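Local coordinates for protein ATP:cob(I)alamin adenosyltransferase (Salmonella enterica subsp. enterica serovar Livingstone, PDB 5CX7) that binds heme as the C-terminal domain of an enzyme that probably converts cob(I)alamin to adenosylcobalamin, the cofactor of propanediol dehydratase, at residues V36-V48 / L62-K74. Sequence-based numbering, arbitrary orientation.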
ATOM      1  N   VAL E  36     -16.472  -2.021  18.678  1.00 11.84           N
ATOM      2  CA  VAL E  36     -15.122  -2.241  18.911  1.00 10.50           C
ATOM      3  C   VAL E  36     -14.587  -1.077  19.769  1.00 10.71           C
ATOM      4  O   VAL E  36     -14.898   0.074  19.524  1.00 11.58           O
ATOM      5  CB  VAL E  36     -14.290  -2.302  17.565  1.00  9.86           C
ATOM      6  CG1 VAL E  36     -12.784  -2.421  17.840  1.00 10.54           C
ATOM      7  CG2 VAL E  36     -14.739  -3.430  16.708  1.00 11.18           C
ATOM      8  N   VAL E  37     -13.763  -1.431  20.752  1.00 11.65           N
ATOM      9  CA  VAL E  37     -13.118  -0.500  21.711  1.00 10.96           C
ATOM     10  C   VAL E  37     -11.660  -0.553  21.495  1.00 11.45           C
ATOM     11  O   VAL E  37     -11.091  -1.644  21.384  1.00 12.44           O
ATOM     12  CB  VAL E  37     -13.324  -0.935  23.201  1.00 11.58           C
ATOM     13  CG1 VAL E  37     -12.693   0.034  24.161  1.00 12.47           C
ATOM     14  CG2 VAL E  37     -14.794  -1.119  23.496  1.00 11.85           C
ATOM     15  N   SER E  38     -11.041   0.593  21.381  1.00 13.06           N
ATOM     16  CA  SER E  38      -9.651   0.631  21.168  1.00 14.12           C
ATOM     17  C   SER E  38      -9.035   1.706  22.028  1.00 12.50           C
ATOM     18  O   SER E  38      -9.543   2.807  22.126  1.00 13.39           O
ATOM     19  CB  SER E  38      -9.312   0.910  19.662  1.00 15.57           C
ATOM     20  OG  SER E  38      -7.895   1.190  19.507  1.00 22.05           O
ATOM     21  N   ILE E  39      -7.914   1.372  22.612  1.00 12.83           N
ATOM     22  CA  ILE E  39      -7.128   2.312  23.433  1.00 12.54           C
ATOM     23  C   ILE E  39      -5.708   2.313  22.832  1.00 12.83           C
ATOM     24  O   ILE E  39      -5.112   1.282  22.682  1.00 10.02           O
ATOM     25  CB  ILE E  39      -7.071   1.929  24.908  1.00 13.05           C
ATOM     26  CG1 ILE E  39      -8.501   1.788  25.474  1.00 13.51           C
ATOM     27  CG2 ILE E  39      -6.320   2.973  25.702  1.00 14.14           C
ATOM     28  CD1 ILE E  39      -8.576   1.168  26.840  1.00 14.83           C
ATOM     29  N   VAL E  40      -5.200   3.523  22.636  1.00 14.83           N
ATOM     30  CA  VAL E  40      -3.802   3.744  22.291  1.00 16.54           C
ATOM     31  C   VAL E  40      -3.117   4.561  23.411  1.00 15.84           C
ATOM     32  O   VAL E  40      -3.771   5.217  24.208  1.00 17.52           O
ATOM     33  CB  VAL E  40      -3.611   4.433  20.920  1.00 15.35           C
ATOM     34  CG1 VAL E  40      -4.274   3.655  19.809  1.00 15.58           C
ATOM     35  CG2 VAL E  40      -4.109   5.856  20.957  1.00 15.25           C
ATOM     36  N   ASP E  41      -1.816   4.400  23.530  1.00 14.86           N
ATOM     37  CA  ASP E  41      -1.040   5.163  24.479  1.00 15.43           C
ATOM     38  C   ASP E  41      -0.715   6.544  23.931  1.00 17.38           C
ATOM     39  O   ASP E  41      -1.140   6.923  22.833  1.00 14.59           O
ATOM     40  CB  ASP E  41       0.195   4.365  24.973  1.00 16.45           C
ATOM     41  CG  ASP E  41       1.285   4.206  23.914  1.00 17.74           C
ATOM     42  OD1 ASP E  41       1.270   4.864  22.861  1.00 19.97           O
ATOM     43  OD2 ASP E  41       2.146   3.352  24.195  1.00 21.02           O
ATOM     44  N   ALA E  42       0.024   7.331  24.706  1.00 18.09           N
ATOM     45  CA  ALA E  42       0.363   8.695  24.289  1.00 21.62           C
ATOM     46  C   ALA E  42       1.196   8.778  23.029  1.00 24.52           C
ATOM     47  O   ALA E  42       1.269   9.844  22.434  1.00 28.12           O
ATOM     48  CB  ALA E  42       1.108   9.430  25.422  1.00 24.81           C
ATOM     49  N   HIS E  43       1.832   7.694  22.621  1.00 21.89           N
ATOM     50  CA  HIS E  43       2.613   7.678  21.363  1.00 21.76           C
ATOM     51  C   HIS E  43       1.815   7.088  20.214  1.00 20.17           C
ATOM     52  O   HIS E  43       2.316   6.924  19.124  1.00 20.04           O
ATOM     53  CB  HIS E  43       3.908   6.888  21.639  1.00 24.44           C
ATOM     54  CG  HIS E  43       4.502   7.246  22.961  1.00 28.57           C
ATOM     55  ND1 HIS E  43       4.986   8.508  23.232  1.00 32.50           N
ATOM     56  CD2 HIS E  43       4.543   6.564  24.131  1.00 32.07           C
ATOM     57  CE1 HIS E  43       5.348   8.571  24.498  1.00 34.10           C
ATOM     58  NE2 HIS E  43       5.089   7.408  25.066  1.00 35.21           N
ATOM     59  N   GLY E  44       0.544   6.788  20.439  1.00 20.05           N
ATOM     60  CA  GLY E  44      -0.311   6.190  19.401  1.00 19.95           C
ATOM     61  C   GLY E  44      -0.190   4.686  19.198  1.00 19.37           C
ATOM     62  O   GLY E  44      -0.794   4.159  18.292  1.00 22.63           O
ATOM     63  N   THR E  45       0.523   3.992  20.076  1.00 17.97           N
ATOM     64  CA  THR E  45       0.622   2.570  19.979  1.00 16.08           C
ATOM     65  C   THR E  45      -0.639   1.923  20.485  1.00 16.48           C
ATOM     66  O   THR E  45      -1.068   2.152  21.660  1.00 14.35           O
ATOM     67  CB  THR E  45       1.836   2.035  20.761  1.00 16.40           C
ATOM     68  OG1 THR E  45       3.000   2.699  20.258  1.00 18.18           O
ATOM     69  CG2 THR E  45       2.031   0.509  20.617  1.00 17.00           C
ATOM     70  N   GLU E  46      -1.171   0.996  19.706  1.00 16.95           N
ATOM     71  CA  GLU E  46      -2.275   0.137  20.167  1.00 19.34           C
ATOM     72  C   GLU E  46      -1.987  -0.559  21.457  1.00 18.95           C
ATOM     73  O   GLU E  46      -1.042  -1.348  21.526  1.00 15.73           O
ATOM     74  CB  GLU E  46      -2.629  -1.005  19.150  1.00 24.31           C
ATOM     75  CG  GLU E  46      -3.441  -0.373  18.091  1.00 30.38           C
ATOM     76  CD  GLU E  46      -4.155  -1.399  17.114  1.00 35.53           C
ATOM     77  OE1 GLU E  46      -4.164  -1.339  15.812  1.00 35.04           O
ATOM     78  OE2 GLU E  46      -4.729  -2.316  17.749  1.00 38.82           O
ATOM     79  N   THR E  47      -2.882  -0.391  22.432  1.00 17.07           N
ATOM     80  CA  THR E  47      -2.657  -0.940  23.749  1.00 15.21           C
ATOM     81  C   THR E  47      -3.731  -1.954  24.117  1.00 14.75           C
ATOM     82  O   THR E  47      -3.415  -2.995  24.672  1.00 13.45           O
ATOM     83  CB  THR E  47      -2.496   0.198  24.789  1.00 16.52           C
ATOM     84  OG1 THR E  47      -1.421   1.022  24.364  1.00 16.16           O
ATOM     85  CG2 THR E  47      -2.129  -0.381  26.190  1.00 17.23           C
ATOM     86  N   VAL E  48      -4.986  -1.641  23.813  1.00 13.10           N
ATOM     87  CA  VAL E  48      -6.066  -2.544  24.005  1.00 13.33           C
ATOM     88  C   VAL E  48      -6.989  -2.492  22.823  1.00 13.32           C
ATOM     89  O   VAL E  48      -7.307  -1.408  22.356  1.00 14.72           O
ATOM     90  CB  VAL E  48      -6.945  -2.210  25.262  1.00 14.47           C
ATOM     91  CG1 VAL E  48      -8.024  -3.293  25.511  1.00 15.66           C
ATOM     92  CG2 VAL E  48      -6.105  -2.089  26.502  1.00 15.22           C
ATOM     93  N   LEU E  62     -12.113   1.441  12.073  1.00 12.23           N
ATOM     94  CA  LEU E  62     -12.453   2.779  12.542  1.00 12.94           C
ATOM     95  C   LEU E  62     -12.156   3.049  14.029  1.00 12.16           C
ATOM     96  O   LEU E  62     -11.643   4.146  14.376  1.00 12.65           O
ATOM     97  CB  LEU E  62     -13.950   3.123  12.304  1.00 12.97           C
ATOM     98  CG  LEU E  62     -14.388   3.218  10.875  1.00 12.21           C
ATOM     99  CD1 LEU E  62     -15.868   3.338  10.787  1.00 12.92           C
ATOM    100  CD2 LEU E  62     -13.693   4.339  10.088  1.00 12.98           C
ATOM    101  N   ALA E  63     -12.376   2.076  14.895  1.00 12.89           N
ATOM    102  CA  ALA E  63     -12.098   2.338  16.341  1.00 12.83           C
ATOM    103  C   ALA E  63     -10.589   2.630  16.650  1.00 13.13           C
ATOM    104  O   ALA E  63     -10.292   3.661  17.283  1.00 12.16           O
ATOM    105  CB  ALA E  63     -12.664   1.254  17.254  1.00 12.69           C
ATOM    106  N   PRO E  64      -9.638   1.790  16.145  1.00 15.05           N
ATOM    107  CA  PRO E  64      -8.244   2.108  16.433  1.00 14.59           C
ATOM    108  C   PRO E  64      -7.823   3.388  15.764  1.00 12.40           C
ATOM    109  O   PRO E  64      -6.997   4.160  16.322  1.00 12.20           O
ATOM    110  CB  PRO E  64      -7.455   0.922  15.872  1.00 16.35           C
ATOM    111  CG  PRO E  64      -8.498  -0.163  15.668  1.00 17.65           C
ATOM    112  CD  PRO E  64      -9.820   0.436  15.578  1.00 16.70           C
ATOM    113  N   LYS E  65      -8.338   3.635  14.582  1.00 12.26           N
ATOM    114  CA  LYS E  65      -8.055   4.947  13.925  1.00 12.15           C
ATOM    115  C   LYS E  65      -8.535   6.141  14.716  1.00 11.94           C
ATOM    116  O   LYS E  65      -7.873   7.191  14.765  1.00 10.82           O
ATOM    117  CB  LYS E  65      -8.601   4.980  12.491  1.00 12.37           C
ATOM    118  CG  LYS E  65      -7.752   4.049  11.576  1.00 13.70           C
ATOM    119  CD  LYS E  65      -8.288   4.052  10.186  1.00 12.86           C
ATOM    120  CE  LYS E  65      -7.197   3.375   9.256  1.00 14.52           C
ATOM    121  NZ  LYS E  65      -7.606   3.483   7.856  1.00 14.09           N
ATOM    122  N   LYS E  66      -9.747   6.058  15.235  1.00 11.62           N
ATOM    123  CA  LYS E  66     -10.210   7.155  16.104  1.00 10.80           C
ATOM    124  C   LYS E  66      -9.314   7.420  17.270  1.00  9.50           C
ATOM    125  O   LYS E  66      -9.068   8.573  17.675  1.00 10.77           O
ATOM    126  CB  LYS E  66     -11.646   6.913  16.559  1.00 10.86           C
ATOM    127  CG  LYS E  66     -12.687   7.035  15.501  1.00 11.48           C
ATOM    128  CD  LYS E  66     -14.110   6.850  16.100  1.00 11.17           C
ATOM    129  CE  LYS E  66     -15.130   6.575  15.002  1.00 11.94           C
ATOM    130  NZ  LYS E  66     -16.494   6.339  15.543  1.00 12.20           N
ATOM    131  N   ALA E  67      -8.873   6.342  17.923  1.00 10.78           N
ATOM    132  CA  ALA E  67      -8.041   6.447  19.084  1.00 11.51           C
ATOM    133  C   ALA E  67      -6.719   7.056  18.734  1.00 11.74           C
ATOM    134  O   ALA E  67      -6.214   7.988  19.429  1.00 10.54           O
ATOM    135  CB  ALA E  67      -7.845   5.095  19.707  1.00 12.74           C
ATOM    136  N   TRP E  68      -6.157   6.579  17.596  1.00 11.14           N
ATOM    137  CA  TRP E  68      -4.897   7.135  17.123  1.00 13.40           C
ATOM    138  C   TRP E  68      -5.003   8.622  16.730  1.00 13.35           C
ATOM    139  O   TRP E  68      -4.118   9.417  17.093  1.00 15.38           O
ATOM    140  CB  TRP E  68      -4.397   6.345  15.894  1.00 13.59           C
ATOM    141  CG  TRP E  68      -3.045   6.785  15.478  1.00 13.38           C
ATOM    142  CD1 TRP E  68      -1.875   6.318  15.920  1.00 15.54           C
ATOM    143  CD2 TRP E  68      -2.736   7.718  14.456  1.00 14.60           C
ATOM    144  NE1 TRP E  68      -0.808   6.926  15.271  1.00 14.93           N
ATOM    145  CE2 TRP E  68      -1.300   7.784  14.359  1.00 15.17           C
ATOM    146  CE3 TRP E  68      -3.497   8.504  13.601  1.00 15.34           C
ATOM    147  CZ2 TRP E  68      -0.648   8.574  13.437  1.00 14.62           C
ATOM    148  CZ3 TRP E  68      -2.819   9.391  12.742  1.00 15.56           C
ATOM    149  CH2 TRP E  68      -1.429   9.366  12.638  1.00 15.53           C
ATOM    150  N   THR E  69      -6.084   8.980  16.048  1.00 12.61           N
ATOM    151  CA  THR E  69      -6.325  10.367  15.662  1.00 13.14           C
ATOM    152  C   THR E  69      -6.302  11.306  16.882  1.00 13.52           C
ATOM    153  O   THR E  69      -5.782  12.407  16.816  1.00 12.80           O
ATOM    154  CB  THR E  69      -7.686  10.475  14.952  1.00 14.17           C
ATOM    155  OG1 THR E  69      -7.715   9.672  13.759  1.00 17.51           O
ATOM    156  CG2 THR E  69      -7.992  11.876  14.568  1.00 13.94           C
ATOM    157  N   ALA E  70      -7.026  10.877  17.932  1.00 13.40           N
ATOM    158  CA  ALA E  70      -7.131  11.650  19.133  1.00 13.69           C
ATOM    159  C   ALA E  70      -5.747  12.024  19.632  1.00 12.36           C
ATOM    160  O   ALA E  70      -5.525  13.171  20.068  1.00 14.37           O
ATOM    161  CB  ALA E  70      -7.947  10.911  20.205  1.00 16.41           C
ATOM    162  N   VAL E  71      -4.836  11.072  19.686  1.00 12.21           N
ATOM    163  CA  VAL E  71      -3.490  11.344  20.155  1.00 14.63           C
ATOM    164  C   VAL E  71      -2.666  12.133  19.113  1.00 14.22           C
ATOM    165  O   VAL E  71      -1.960  13.129  19.472  1.00 11.14           O
ATOM    166  CB  VAL E  71      -2.797  10.025  20.567  1.00 15.69           C
ATOM    167  CG1 VAL E  71      -1.251  10.051  20.654  1.00 18.48           C
ATOM    168  CG2 VAL E  71      -3.356   9.454  21.869  1.00 16.42           C
ATOM    169  N   ALA E  72      -2.778  11.720  17.853  1.00 13.13           N
ATOM    170  CA  ALA E  72      -1.968  12.300  16.753  1.00 14.32           C
ATOM    171  C   ALA E  72      -2.294  13.750  16.442  1.00 14.87           C
ATOM    172  O   ALA E  72      -1.463  14.480  15.921  1.00 15.83           O
ATOM    173  CB  ALA E  72      -2.145  11.439  15.480  1.00 14.46           C
ATOM    174  N   MET E  73      -3.538  14.174  16.739  1.00 14.36           N
ATOM    175  CA  MET E  73      -3.998  15.523  16.636  1.00 15.35           C
ATOM    176  C   MET E  73      -4.361  16.217  17.990  1.00 14.26           C
ATOM    177  O   MET E  73      -4.812  17.361  17.942  1.00 14.21           O
ATOM    178  CB  MET E  73      -5.187  15.580  15.718  1.00 17.86           C
ATOM    179  CG  MET E  73      -4.745  14.952  14.401  1.00 24.45           C
ATOM    180  SD  MET E  73      -5.435  15.579  12.957  1.00 29.65           S
ATOM    181  CE  MET E  73      -4.950  17.287  13.025  1.00 24.39           C
ATOM    182  N   LYS E  74      -4.145  15.532  19.092  1.00 13.70           N
ATOM    183  CA  LYS E  74      -4.450  16.056  20.439  1.00 15.45           C
ATOM    184  C   LYS E  74      -5.843  16.633  20.524  1.00 15.01           C
ATOM    185  O   LYS E  74      -6.057  17.749  21.000  1.00 17.84           O
ATOM    186  CB  LYS E  74      -3.399  17.088  20.881  1.00 14.15           C
ATOM    187  CG  LYS E  74      -2.046  16.522  20.996  1.00 16.73           C
ATOM    188  CD  LYS E  74      -1.024  17.635  21.389  1.00 18.35           C
ATOM    189  CE  LYS E  74       0.379  17.135  21.343  1.00 18.95           C
ATOM    190  NZ  LYS E  74       1.371  18.246  21.593  1.00 21.46           N
TER
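Helix 59-72 packs on one face of the antiparallel sheet of this HbpS-like domain, where Val36, Ser38 and Val40 of strand 36-41 meet Ala63, Pro64, Ala67 and Val71. The small side chains of Ala63 and Ala67, both directed at the strand, are consistent with an axis distance of 7.1 Å between strand 36-41 and helix segment 62-72; the signed crossing angle is -31°, the N-to-C directions being roughly parallel. Val36 CG1 meets Ala63 CB at 3.7 Å, and Val40 CG1 lies 3.9 Å from Ala67 CB. Between them, a chi1 of 169° turns Ser38 OG away from its own backbone N and over Pro64, 3.2 Å from Pro64 CA. Val40 CG2 rests against the carbonyl of Ala67 and, further along, Val71 CG2.

Beyond the strand, the type I turn Asp41-Gly44 bends over the last helical turns. Val71 CG1 makes a tight, non-hydrogen-bonded methyl-to-carbonyl contact with Ala42 O at 3.1 Å, and Val71 CG2 is 3.5 Å from Asp41 O, so each methyl meets one carbonyl of the turn. Gly44, the last residue of the turn, has positive phi (82°); Gly44 O sits at the Trp68 ring edge, in plane, 3.4 Å from Trp68 CD1. The turn is braced by Asp41 OD1, which accepts from His43 N (an Asx turn) and Thr45 N on opposite faces of the carboxylate.

On the other side of the sheet, Val37 and Ile39 touch helix 14-31, so strand 36-41 is sandwiched between two helices, with strands 46-51 and 115-123 flanking it.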